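Putative endonuclease/exonuclease/phosphatase family protein (Bacteroides vulgatus ATCC 8482, PDB 3G6S) probably hydrolyses phosphate ester bonds, perhaps in nucleic acid as an endonuclease or a 3'-5' RNA exonuclease. Local coordinates at residues V4-F9 with V168-F173; E89-N94 with K122-A127; R116-A121 with V135-D140; G129-A134 with G163-V168; E189-D194 with V228-L233. All coordinates share one frame; numbering follows the deposited sequence.

Contact 1 (V4-F9 with V168-F173)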
# COMPACT_ATOMS: atom_id res chain seq x y z
N VAL A 4 7.59 1.63 -14.07
CA VAL A 4 7.30 0.74 -12.96
C VAL A 4 5.80 0.58 -12.72
O VAL A 4 5.09 1.57 -12.55
CB VAL A 4 7.98 1.23 -11.66
CG1 VAL A 4 7.52 2.63 -11.33
CG2 VAL A 4 7.67 0.29 -10.52
N ARG A 5 5.33 -0.66 -12.73
CA ARG A 5 3.93 -0.91 -12.47
C ARG A 5 3.77 -1.10 -10.96
O ARG A 5 4.19 -2.11 -10.39
CB ARG A 5 3.47 -2.16 -13.21
CG ARG A 5 2.03 -2.49 -12.96
CD ARG A 5 1.53 -3.48 -13.99
NE ARG A 5 1.58 -2.89 -15.32
CZ ARG A 5 1.40 -3.57 -16.44
NH1 ARG A 5 1.15 -4.87 -16.39
NH2 ARG A 5 1.46 -2.95 -17.61
N TRP A 6 3.17 -0.11 -10.32
CA TRP A 6 2.97 -0.10 -8.88
C TRP A 6 1.58 -0.60 -8.50
O TRP A 6 0.66 -0.58 -9.32
CB TRP A 6 3.14 1.34 -8.41
CG TRP A 6 3.85 1.50 -7.10
CD1 TRP A 6 3.36 1.26 -5.85
CD2 TRP A 6 5.18 2.00 -6.93
NE1 TRP A 6 4.31 1.58 -4.90
CE2 TRP A 6 5.44 2.02 -5.54
CE3 TRP A 6 6.19 2.41 -7.81
CZ2 TRP A 6 6.65 2.47 -5.01
CZ3 TRP A 6 7.39 2.85 -7.29
CH2 TRP A 6 7.62 2.87 -5.90
N ALA A 7 1.43 -1.06 -7.26
CA ALA A 7 0.13 -1.54 -6.79
C ALA A 7 -0.00 -1.54 -5.27
O ALA A 7 0.93 -1.89 -4.55
CB ALA A 7 -0.14 -2.93 -7.34
N THR A 8 -1.18 -1.15 -4.79
CA THR A 8 -1.48 -1.16 -3.37
C THR A 8 -2.62 -2.16 -3.20
O THR A 8 -3.59 -2.13 -3.96
CB THR A 8 -1.92 0.23 -2.84
OG1 THR A 8 -2.22 0.13 -1.44
CG2 THR A 8 -3.17 0.73 -3.58
N PHE A 9 -2.51 -3.04 -2.21
CA PHE A 9 -3.53 -4.05 -2.02
C PHE A 9 -3.67 -4.60 -0.60
O PHE A 9 -2.70 -5.07 0.00
CB PHE A 9 -3.25 -5.20 -3.00
CG PHE A 9 -4.27 -6.29 -2.97
CD1 PHE A 9 -5.62 -5.98 -2.90
CD2 PHE A 9 -3.88 -7.62 -3.06
CE1 PHE A 9 -6.58 -6.99 -2.91
CE2 PHE A 9 -4.83 -8.64 -3.08
CZ PHE A 9 -6.19 -8.33 -3.00
N VAL A 168 6.64 7.24 -3.87
CA VAL A 168 5.27 6.80 -4.05
C VAL A 168 4.77 6.20 -2.75
O VAL A 168 5.42 5.35 -2.14
CB VAL A 168 5.17 5.75 -5.17
CG1 VAL A 168 3.72 5.36 -5.38
CG2 VAL A 168 5.78 6.32 -6.44
N VAL A 169 3.61 6.68 -2.33
CA VAL A 169 2.98 6.23 -1.11
C VAL A 169 1.72 5.46 -1.45
O VAL A 169 0.87 5.93 -2.21
CB VAL A 169 2.57 7.41 -0.21
CG1 VAL A 169 1.80 6.89 1.00
CG2 VAL A 169 3.81 8.19 0.20
N THR A 170 1.62 4.27 -0.89
CA THR A 170 0.46 3.42 -1.09
C THR A 170 -0.07 2.98 0.26
O THR A 170 0.62 3.10 1.28
CB THR A 170 0.81 2.14 -1.89
OG1 THR A 170 1.84 1.41 -1.21
CG2 THR A 170 1.26 2.48 -3.29
N GLY A 171 -1.29 2.48 0.26
CA GLY A 171 -1.87 2.00 1.49
C GLY A 171 -3.37 2.12 1.60
O GLY A 171 -4.04 2.62 0.70
N ASP A 172 -3.88 1.64 2.73
CA ASP A 172 -5.29 1.71 3.04
C ASP A 172 -5.41 2.84 4.03
O ASP A 172 -4.82 2.80 5.11
CB ASP A 172 -5.75 0.41 3.70
CG ASP A 172 -7.25 0.34 3.83
OD1 ASP A 172 -7.87 1.37 4.20
OD2 ASP A 172 -7.80 -0.75 3.57
N PHE A 173 -6.18 3.85 3.67
CA PHE A 173 -6.34 4.98 4.55
C PHE A 173 -7.65 5.00 5.34
O PHE A 173 -7.85 5.87 6.19
CB PHE A 173 -6.17 6.27 3.75
CG PHE A 173 -4.85 6.36 3.05
CD1 PHE A 173 -4.60 5.59 1.91
CD2 PHE A 173 -3.84 7.17 3.57
CE1 PHE A 173 -3.35 5.62 1.30
CE2 PHE A 173 -2.58 7.21 2.96
CZ PHE A 173 -2.33 6.43 1.82
O HOH W 1 4.26 1.94 -1.96
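W6 lays one face of its indole over V168. V168 CB stands 3.8 Å from the centroid of the six-membered ring, 17° off its normal, which makes a CH-pi contact. The two side chains point in opposite senses as they pass. This is packing between the two sheets of the DNase I-like alpha/beta sandwich: 4-9 belongs to one sheet and 168-172 to the other. The strands run nearly the same way, 23° apart, with their axes 6.2 Å apart at closest. Side chains carry the contact.

V168 CG1 lies near CE2 and NE1 of W6, and CG2 near CZ3 and CH2. T170 comes in obliquely, with its CG2 3.5 Å from W6 CD1. With chi1 at 57°, T170 CG2 stands opposite the carbonyl carbon and meets the indole, while OG1 turns to a water. This water joins the two residues at the ring edge. It accepts from W6 NE1 at 3.0 Å and donates to T170 OG1 at 2.6 Å. T170 OG1 is also hydrogen-bonded to N136 OD1 in the next strand. An alanine in place of W6 would remove the indole, and would probably leave V168 without its aromatic partner and the water without its N-H donor.

Farther along, T8 CB meets T170 CB at 3.5 Å. T8 OG1 is held by Q45 NE2, from a strand of its own sheet, and lies 3.0 Å from G171 N.

Contact 2 (E89-N94 with K122-A127)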
# COMPACT_ATOMS: atom_id res chain seq x y z
N GLU A 89 16.98 -2.86 -6.56
CA GLU A 89 17.85 -3.14 -5.43
C GLU A 89 17.42 -2.24 -4.29
O GLU A 89 17.06 -1.08 -4.50
CB GLU A 89 19.30 -2.84 -5.79
CG GLU A 89 20.28 -3.25 -4.72
CD GLU A 89 21.58 -2.47 -4.82
OE1 GLU A 89 22.11 -2.34 -5.95
OE2 GLU A 89 22.07 -2.00 -3.77
N VAL A 90 17.45 -2.77 -3.07
CA VAL A 90 17.06 -2.00 -1.90
C VAL A 90 18.28 -1.35 -1.27
O VAL A 90 19.13 -2.04 -0.70
CB VAL A 90 16.39 -2.89 -0.84
CG1 VAL A 90 16.15 -2.10 0.42
CG2 VAL A 90 15.08 -3.43 -1.39
N LEU A 91 18.39 -0.02 -1.37
CA LEU A 91 19.53 0.68 -0.79
C LEU A 91 19.36 0.77 0.72
O LEU A 91 20.32 0.65 1.49
CB LEU A 91 19.66 2.08 -1.38
CG LEU A 91 20.00 2.12 -2.87
CD1 LEU A 91 19.98 3.56 -3.34
CD2 LEU A 91 21.35 1.48 -3.11
N ASP A 92 18.12 0.97 1.15
CA ASP A 92 17.81 1.07 2.56
C ASP A 92 16.32 0.92 2.75
O ASP A 92 15.54 1.16 1.83
CB ASP A 92 18.30 2.41 3.11
CG ASP A 92 18.18 2.48 4.62
OD1 ASP A 92 18.11 1.40 5.26
OD2 ASP A 92 18.18 3.61 5.17
N SER A 93 15.92 0.52 3.94
CA SER A 93 14.51 0.32 4.22
C SER A 93 14.28 0.23 5.71
O SER A 93 15.19 -0.08 6.47
CB SER A 93 14.04 -0.98 3.56
OG SER A 93 14.83 -2.06 3.98
N ASN A 94 13.05 0.48 6.12
CA ASN A 94 12.73 0.41 7.53
C ASN A 94 11.24 0.59 7.75
O ASN A 94 10.47 0.72 6.79
CB ASN A 94 13.51 1.49 8.29
CG ASN A 94 13.48 1.28 9.77
OD1 ASN A 94 13.91 0.24 10.27
ND2 ASN A 94 12.94 2.26 10.50
N LYS A 122 14.16 2.72 0.10
CA LYS A 122 14.80 3.55 -0.90
C LYS A 122 15.30 2.56 -1.97
O LYS A 122 16.22 1.77 -1.73
CB LYS A 122 15.95 4.29 -0.23
CG LYS A 122 16.77 5.21 -1.11
CD LYS A 122 17.83 5.92 -0.28
CE LYS A 122 18.78 6.71 -1.15
NZ LYS A 122 19.94 7.23 -0.37
N PHE A 123 14.66 2.58 -3.13
CA PHE A 123 14.98 1.68 -4.24
C PHE A 123 15.93 2.25 -5.27
O PHE A 123 16.20 3.44 -5.29
CB PHE A 123 13.71 1.27 -4.98
CG PHE A 123 12.89 0.25 -4.27
CD1 PHE A 123 13.36 -1.05 -4.13
CD2 PHE A 123 11.62 0.56 -3.79
CE1 PHE A 123 12.57 -2.04 -3.52
CE2 PHE A 123 10.83 -0.42 -3.19
CZ PHE A 123 11.31 -1.72 -3.05
N LYS A 124 16.41 1.38 -6.14
CA LYS A 124 17.28 1.80 -7.22
C LYS A 124 16.99 0.87 -8.37
O LYS A 124 16.96 -0.35 -8.19
CB LYS A 124 18.77 1.68 -6.86
CG LYS A 124 19.66 2.20 -7.99
CD LYS A 124 20.85 1.28 -8.29
CE LYS A 124 21.94 1.39 -7.23
NZ LYS A 124 23.09 0.50 -7.54
N ASP A 125 16.75 1.44 -9.54
CA ASP A 125 16.47 0.63 -10.70
C ASP A 125 17.82 0.11 -11.18
O ASP A 125 18.63 0.87 -11.71
CB ASP A 125 15.83 1.49 -11.80
CG ASP A 125 15.35 0.67 -12.97
OD1 ASP A 125 14.12 0.51 -13.13
OD2 ASP A 125 16.21 0.16 -13.74
N LYS A 126 18.07 -1.19 -10.99
CA LYS A 126 19.34 -1.76 -11.40
C LYS A 126 19.41 -1.96 -12.90
O LYS A 126 19.76 -3.04 -13.38
CB LYS A 126 19.60 -3.08 -10.67
CG LYS A 126 18.54 -4.12 -10.87
CD LYS A 126 18.32 -4.92 -9.59
CE LYS A 126 19.59 -5.59 -9.10
NZ LYS A 126 19.28 -6.47 -7.94
N ALA A 127 19.08 -0.92 -13.65
CA ALA A 127 19.12 -0.97 -15.10
C ALA A 127 19.28 0.46 -15.58
O ALA A 127 19.98 0.72 -16.55
CB ALA A 127 17.83 -1.59 -15.66
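The F123 ring meets the other strand at one edge, where E89 O lies near the ring plane, 3.7 Å from F123 CD1. V90 CG2 approaches the same ring obliquely and comes within 3.6 Å of CE1. Y83 packs on it edge-to-face from the neighbouring sheet.

The strands are antiparallel. E89 N donates to K124 O at 170°. The return bond, from K124 N to E89 O, is weak. The register then slips by one residue. L91 and D92 both stand opposite K122, a classic beta bulge in strand 88-97, an outermost strand of the six-stranded sheet. K122 grips both bulge residues. Its O accepts from L91 N at 2.8 Å, and its N donates to D92 O at 2.7 Å.

The E89 and K124 side chains run alongside each other. Their salt bridge, OE1 to NZ, is long and weak at 3.4 Å. The K124 chain bends at chi2 and chi3, and this brings its NZ back to the carboxylate. K126 NZ is hydrogen-bonded to K85 O. L91 lies across K124, and L91 CD1 rests 4.0 Å from K122 CE.

Contact 3 (R116-A121 with V135-D140)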
# COMPACT_ATOMS: atom_id res chain seq x y z
N ARG A 116 -0.56 1.41 14.44
CA ARG A 116 -0.39 1.52 13.00
C ARG A 116 1.07 1.74 12.60
O ARG A 116 1.87 2.26 13.39
CB ARG A 116 -1.26 2.66 12.47
CG ARG A 116 -2.76 2.45 12.72
CD ARG A 116 -3.30 1.26 11.94
NE ARG A 116 -4.61 0.84 12.45
CZ ARG A 116 -5.39 -0.07 11.87
NH1 ARG A 116 -5.01 -0.66 10.74
NH2 ARG A 116 -6.56 -0.38 12.42
N ILE A 117 1.43 1.35 11.38
CA ILE A 117 2.80 1.52 10.90
C ILE A 117 2.89 1.87 9.42
O ILE A 117 1.92 1.80 8.67
CB ILE A 117 3.63 0.24 11.08
CG1 ILE A 117 2.98 -0.92 10.32
CG2 ILE A 117 3.81 -0.08 12.55
CD1 ILE A 117 3.76 -2.21 10.36
N ALA A 118 4.10 2.24 9.03
CA ALA A 118 4.41 2.56 7.64
C ALA A 118 5.76 1.91 7.37
O ALA A 118 6.68 2.03 8.17
CB ALA A 118 4.51 4.07 7.46
N THR A 119 5.87 1.18 6.27
CA THR A 119 7.14 0.55 5.91
C THR A 119 7.61 1.25 4.64
O THR A 119 6.82 1.48 3.73
CB THR A 119 6.97 -0.98 5.66
OG1 THR A 119 6.77 -1.64 6.91
CG2 THR A 119 8.22 -1.56 4.99
N TRP A 120 8.89 1.63 4.61
CA TRP A 120 9.45 2.32 3.45
C TRP A 120 10.73 1.68 2.96
O TRP A 120 11.35 0.88 3.65
CB TRP A 120 9.76 3.79 3.79
CG TRP A 120 10.79 3.97 4.86
CD1 TRP A 120 10.57 4.10 6.20
CD2 TRP A 120 12.22 4.01 4.69
NE1 TRP A 120 11.77 4.21 6.87
CE2 TRP A 120 12.80 4.16 5.97
CE3 TRP A 120 13.07 3.93 3.57
CZ2 TRP A 120 14.18 4.23 6.17
CZ3 TRP A 120 14.46 4.00 3.77
CH2 TRP A 120 14.99 4.15 5.07
N ALA A 121 11.14 2.08 1.76
CA ALA A 121 12.35 1.55 1.17
C ALA A 121 12.86 2.46 0.07
O ALA A 121 12.10 2.92 -0.78
CB ALA A 121 12.09 0.16 0.61
N VAL A 135 6.71 4.01 -0.01
CA VAL A 135 6.21 4.02 1.36
C VAL A 135 4.83 3.37 1.32
O VAL A 135 3.98 3.76 0.52
CB VAL A 135 6.10 5.45 1.93
CG1 VAL A 135 5.57 5.41 3.37
CG2 VAL A 135 7.46 6.12 1.92
N ASN A 136 4.64 2.36 2.17
CA ASN A 136 3.39 1.62 2.24
C ASN A 136 2.88 1.71 3.66
O ASN A 136 3.62 1.45 4.61
CB ASN A 136 3.63 0.16 1.89
CG ASN A 136 2.35 -0.62 1.82
OD1 ASN A 136 1.41 -0.20 1.13
ND2 ASN A 136 2.29 -1.75 2.52
N THR A 137 1.61 2.04 3.82
CA THR A 137 1.08 2.18 5.17
C THR A 137 -0.38 1.73 5.31
O THR A 137 -1.03 1.40 4.33
CB THR A 137 1.25 3.65 5.62
OG1 THR A 137 0.77 3.81 6.96
CG2 THR A 137 0.48 4.57 4.69
N HIS A 138 -0.87 1.72 6.55
CA HIS A 138 -2.26 1.34 6.88
C HIS A 138 -2.75 2.27 7.99
O HIS A 138 -2.30 2.16 9.13
CB HIS A 138 -2.35 -0.11 7.38
CG HIS A 138 -3.74 -0.66 7.40
ND1 HIS A 138 -4.85 0.13 7.17
CD2 HIS A 138 -4.20 -1.92 7.59
CE1 HIS A 138 -5.93 -0.63 7.21
NE2 HIS A 138 -5.57 -1.87 7.46
N PHE A 139 -3.67 3.18 7.67
CA PHE A 139 -4.20 4.15 8.63
C PHE A 139 -5.29 3.62 9.57
O PHE A 139 -5.88 2.57 9.33
CB PHE A 139 -4.75 5.37 7.87
CG PHE A 139 -3.70 6.39 7.52
CD1 PHE A 139 -2.39 6.01 7.26
CD2 PHE A 139 -4.04 7.73 7.40
CE1 PHE A 139 -1.44 6.96 6.90
CE2 PHE A 139 -3.09 8.68 7.04
CZ PHE A 139 -1.79 8.30 6.79
N ASP A 140 -5.54 4.37 10.65
CA ASP A 140 -6.57 4.04 11.64
C ASP A 140 -7.94 4.47 11.11
O ASP A 140 -8.09 5.57 10.58
CB ASP A 140 -6.28 4.75 12.96
CG ASP A 140 -7.28 4.39 14.06
OD1 ASP A 140 -7.28 5.06 15.11
OD2 ASP A 140 -8.06 3.42 13.88
O HOH W 2 -0.74 -0.10 9.91
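R116 sets its guanidinium against H138. NH1 sits 3.4 Å above the centre of the imidazole, and the two planes are 69° apart, so the arginine presents an edge to the ring face. The bend at chi2, -66°, carries the chain past H138 O, which lies 3.1 Å from R116 CD. F139 O lies over one face of the guanidinium. D140 OD2 is 4.3 Å from R116 NH2, well out of its plane: opposite charges without a bond.

I117 N donates to a water that in turn donates to H138 O. I117 O accepts from T137 OG1 at 2.9 Å, with the hydroxyl above the carbonyl plane. A118 CB packs on T137 CB. T119 pairs with N136 through two nearly straight backbone bonds, each 2.8 Å. W120 CB touches V135 CG2 at 3.8 Å.

The paired residues belong to the antiparallel hairpin of strands 117-125 and 131-138. The N136 side chain lies beside T119, and its amide is held by T170, M44 and A79. D140 OD2 has its bond with V142 N. Regular backbone pairing joins the strands at T119 and N136, while a hydroxyl and a water bridge them at I117.

Contact 4 (G129-A134 with G163-V168)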
# COMPACT_ATOMS: atom_id res chain seq x y z
N GLY A 129 19.61 2.99 -12.99
CA GLY A 129 20.30 3.66 -11.89
C GLY A 129 19.42 4.67 -11.18
O GLY A 129 19.89 5.40 -10.31
N LYS A 130 18.15 4.72 -11.55
CA LYS A 130 17.22 5.66 -10.95
C LYS A 130 16.88 5.34 -9.50
O LYS A 130 16.57 4.19 -9.16
CB LYS A 130 15.92 5.73 -11.75
CG LYS A 130 14.96 6.80 -11.25
CD LYS A 130 15.52 8.20 -11.41
CE LYS A 130 14.47 9.24 -11.03
NZ LYS A 130 14.95 10.66 -11.15
N ILE A 131 16.96 6.36 -8.65
CA ILE A 131 16.66 6.25 -7.23
C ILE A 131 15.27 6.80 -6.94
O ILE A 131 14.88 7.84 -7.47
CB ILE A 131 17.69 7.01 -6.37
CG1 ILE A 131 18.98 6.21 -6.26
CG2 ILE A 131 17.15 7.27 -4.98
CD1 ILE A 131 19.79 6.22 -7.51
N PHE A 132 14.51 6.08 -6.12
CA PHE A 132 13.18 6.51 -5.75
C PHE A 132 12.79 5.88 -4.44
O PHE A 132 13.48 5.01 -3.93
CB PHE A 132 12.15 6.15 -6.82
CG PHE A 132 12.10 4.69 -7.16
CD1 PHE A 132 13.01 4.14 -8.06
CD2 PHE A 132 11.09 3.88 -6.63
CE1 PHE A 132 12.90 2.80 -8.46
CE2 PHE A 132 10.98 2.54 -7.02
CZ PHE A 132 11.89 2.00 -7.94
N MSE A 133 11.67 6.32 -3.89
CA MSE A 133 11.26 5.77 -2.62
C MSE A 133 9.84 5.26 -2.64
O MSE A 133 8.97 5.79 -3.33
CB MSE A 133 11.42 6.80 -1.53
CG MSE A 133 11.02 6.31 -0.16
SE MSE A 133 11.10 7.74 1.10
CE MSE A 133 11.55 6.70 2.65
N ALA A 134 9.62 4.20 -1.88
CA ALA A 134 8.31 3.61 -1.76
C ALA A 134 7.94 3.59 -0.29
O ALA A 134 8.74 3.22 0.56
CB ALA A 134 8.32 2.20 -2.32
N GLY A 163 14.39 13.19 0.08
CA GLY A 163 14.31 14.59 -0.29
C GLY A 163 13.27 14.89 -1.35
O GLY A 163 12.08 14.62 -1.16
N GLU A 164 13.71 15.45 -2.47
CA GLU A 164 12.81 15.79 -3.57
C GLU A 164 12.83 14.79 -4.73
O GLU A 164 12.32 15.07 -5.81
CB GLU A 164 13.15 17.19 -4.10
CG GLU A 164 14.63 17.42 -4.29
CD GLU A 164 14.93 18.77 -4.91
OE1 GLU A 164 14.36 19.78 -4.43
OE2 GLU A 164 15.74 18.82 -5.87
N ARG A 165 13.42 13.63 -4.48
CA ARG A 165 13.49 12.57 -5.49
C ARG A 165 12.15 11.82 -5.49
O ARG A 165 11.41 11.83 -4.50
CB ARG A 165 14.65 11.63 -5.16
CG ARG A 165 16.03 12.25 -5.46
CD ARG A 165 17.18 11.40 -4.94
NE ARG A 165 17.28 11.50 -3.48
CZ ARG A 165 18.17 10.85 -2.74
NH1 ARG A 165 19.05 10.02 -3.30
NH2 ARG A 165 18.17 11.04 -1.42
N PRO A 166 11.82 11.17 -6.62
CA PRO A 166 10.57 10.42 -6.77
C PRO A 166 10.23 9.51 -5.58
O PRO A 166 11.09 8.78 -5.06
CB PRO A 166 10.80 9.62 -8.06
CG PRO A 166 11.69 10.50 -8.83
CD PRO A 166 12.68 10.96 -7.79
N ALA A 167 8.97 9.58 -5.16
CA ALA A 167 8.47 8.80 -4.04
C ALA A 167 7.01 8.43 -4.29
O ALA A 167 6.24 9.21 -4.85
CB ALA A 167 8.58 9.60 -2.76
N VAL A 168 6.64 7.24 -3.87
CA VAL A 168 5.27 6.80 -4.05
C VAL A 168 4.77 6.20 -2.75
O VAL A 168 5.42 5.35 -2.14
CB VAL A 168 5.17 5.75 -5.17
CG1 VAL A 168 3.72 5.36 -5.38
CG2 VAL A 168 5.78 6.32 -6.44
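M133, a selenomethionine, pairs in parallel with A167: M133 N donates to P166 O and V168 N donates to M133 O, both at 2.8 Å. A167 CA adds a CA-H...O contact to the same M133 oxygen, at 3.1 Å.

P166 packs on K130 and F132. The K130 chain runs across it and puts CE 3.8 Å from P166 CG. The bend at chi2, 64°, swings the end of the lysine over the proline. Its NZ goes on to a weak hydrogen bond with E261 O. A serine in place of K130 would be too short to span P166, and would probably lose the packing on that proline and leave E261 O without this weak donor. F132 CB meets P166 CB at 3.9 Å. I131 lies alongside R165, with CG2 3.7 Å from NH1, while R165 NE is bound to V162 O. M133 CB and A167 CB touch at 4.2 Å.

The contact closes the beta-alpha-beta crossover of strand 131-138, helix 144-161 and strand 167-172. M133 and A167 turn to that helix, at I161 and I158. F132, P166 and V168 pack on L260 and L258 of strand 254-260 in the other sheet.

Contact 5 (E189-D194 with V228-L233)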
# COMPACT_ATOMS: atom_id res chain seq x y z
N GLU A 189 2.18 21.73 1.50
CA GLU A 189 3.26 22.44 0.82
C GLU A 189 4.11 21.45 0.01
O GLU A 189 4.65 21.80 -1.04
CB GLU A 189 4.09 23.16 1.88
CG GLU A 189 5.18 24.05 1.35
CD GLU A 189 5.73 24.95 2.44
OE1 GLU A 189 6.15 24.43 3.50
OE2 GLU A 189 5.75 26.19 2.24
N PHE A 190 4.23 20.22 0.51
CA PHE A 190 4.95 19.16 -0.18
C PHE A 190 3.84 18.48 -0.99
O PHE A 190 3.01 17.75 -0.43
CB PHE A 190 5.58 18.20 0.83
CG PHE A 190 6.36 17.07 0.21
CD1 PHE A 190 5.73 15.90 -0.19
CD2 PHE A 190 7.74 17.17 0.03
CE1 PHE A 190 6.45 14.85 -0.77
CE2 PHE A 190 8.48 16.13 -0.55
CZ PHE A 190 7.84 14.97 -0.95
N VAL A 191 3.81 18.76 -2.29
CA VAL A 191 2.80 18.24 -3.20
C VAL A 191 2.80 16.73 -3.38
O VAL A 191 3.85 16.11 -3.57
CB VAL A 191 2.91 18.90 -4.61
CG1 VAL A 191 1.83 18.35 -5.53
CG2 VAL A 191 2.79 20.41 -4.50
N MSE A 192 1.60 16.17 -3.33
CA MSE A 192 1.37 14.74 -3.50
C MSE A 192 0.11 14.61 -4.34
O MSE A 192 -0.96 15.06 -3.93
CB MSE A 192 1.15 14.08 -2.14
CG MSE A 192 2.38 14.10 -1.26
SE MSE A 192 3.27 12.39 -1.25
CE MSE A 192 2.88 11.92 0.58
N LYS A 193 0.25 14.01 -5.51
CA LYS A 193 -0.89 13.84 -6.41
C LYS A 193 -1.59 12.50 -6.17
O LYS A 193 -0.97 11.52 -5.78
CB LYS A 193 -0.40 13.91 -7.86
CG LYS A 193 0.43 15.14 -8.20
CD LYS A 193 -0.40 16.41 -8.30
CE LYS A 193 0.45 17.57 -8.83
NZ LYS A 193 -0.31 18.82 -9.12
N ASP A 194 -2.89 12.47 -6.40
CA ASP A 194 -3.65 11.24 -6.25
C ASP A 194 -3.51 10.56 -7.61
O ASP A 194 -4.07 11.04 -8.60
CB ASP A 194 -5.11 11.56 -5.96
CG ASP A 194 -5.99 10.33 -5.94
OD1 ASP A 194 -5.56 9.28 -6.46
OD2 ASP A 194 -7.12 10.43 -5.43
N VAL A 228 1.63 10.09 -5.45
CA VAL A 228 2.95 10.27 -6.05
C VAL A 228 3.42 11.72 -6.09
O VAL A 228 2.61 12.64 -6.19
CB VAL A 228 2.99 9.75 -7.50
CG1 VAL A 228 2.56 8.28 -7.55
CG2 VAL A 228 2.10 10.61 -8.39
N THR A 229 4.73 11.92 -6.02
CA THR A 229 5.29 13.26 -6.08
C THR A 229 5.06 13.84 -7.47
O THR A 229 4.98 13.11 -8.46
CB THR A 229 6.78 13.23 -5.69
OG1 THR A 229 7.42 12.11 -6.30
CG2 THR A 229 6.91 13.12 -4.17
N PRO A 230 4.94 15.18 -7.58
CA PRO A 230 4.69 15.87 -8.86
C PRO A 230 5.51 15.51 -10.10
O PRO A 230 5.05 15.71 -11.23
CB PRO A 230 4.80 17.35 -8.48
CG PRO A 230 5.76 17.35 -7.35
CD PRO A 230 5.36 16.14 -6.54
N GLN A 231 6.70 14.95 -9.91
CA GLN A 231 7.59 14.56 -11.00
C GLN A 231 7.17 13.27 -11.71
O GLN A 231 7.33 13.14 -12.92
CB GLN A 231 9.00 14.38 -10.45
CG GLN A 231 9.01 13.66 -9.10
CD GLN A 231 10.29 13.87 -8.34
OE1 GLN A 231 10.34 13.70 -7.12
NE2 GLN A 231 11.35 14.24 -9.06
N VAL A 232 6.63 12.31 -10.96
CA VAL A 232 6.24 11.06 -11.59
C VAL A 232 5.05 11.23 -12.53
O VAL A 232 4.13 12.01 -12.27
CB VAL A 232 5.98 9.95 -10.52
CG1 VAL A 232 5.83 10.55 -9.15
CG2 VAL A 232 4.76 9.12 -10.89
N LEU A 233 5.09 10.50 -13.64
CA LEU A 233 4.03 10.53 -14.63
C LEU A 233 3.11 9.32 -14.46
O LEU A 233 3.56 8.17 -14.52
CB LEU A 233 4.62 10.49 -16.03
CG LEU A 233 3.57 10.28 -17.13
CD1 LEU A 233 2.64 11.49 -17.19
CD2 LEU A 233 4.26 10.08 -18.48
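Two backbone hydrogen bonds join K193 and V228. K193 N donates to V228 O at 2.8 Å and 166°. V228 N donates back to K193 O at 3.0 Å. Both bonds are close to straight.

The apolar contacts spread out from this pair. K193 CB and V228 CG2 meet at 4.2 Å on the same face of the sheet. The K193 chain bends at chi2, and the chain then runs past the P230 ring, with CE 4.4 Å from P230 CB. V191 CB rests near P230 CD. The V191 carbonyl O also touches P230 CD, at 3.3 Å.

Strand 193-194 is an outermost strand of the six-stranded sheet, antiparallel to 224-228. After strand 224-228, T229 to V232 form a type I beta turn. D194 is the N-cap of the helix that follows strand 193-194, and its OD1 accepts from Y196 N.

F190 gives the aromatic contact. Its CG lies anti to the backbone N (chi1 -179°), which carries the ring back toward T229. T229 CG2 approaches it obliquely, 3.8 Å from F190 CZ. The ring also packs on I155, I158 and K159 of helix 144-161. T229 OG1 is engaged elsewhere, in a hydrogen bond with A167 N.

How the contacts relate
Contacts 2, 3 and 4 join successive strand pairs of the six-stranded sheet. Contact 5 lies beyond the next pair, at the other edge. Contact 1 joins that sheet to the other. Contacts 2 and 4 have centres about 9 Å apart and are tied by F123 N to F132 O, 2.8 Å. Contacts 1 and 3 are about 10 Å apart, centre to centre, and T170 N probably bonds V135 O. V168 is shared by contacts 1 and 4. W6 CZ2 of contact 1 packs on A134 of contact 4. Contacts 2 and 5 have centres about 20 Å apart. The end with H138, D140 and D172 is probably the side of the active-site cleft, as in DNase I-like enzymes.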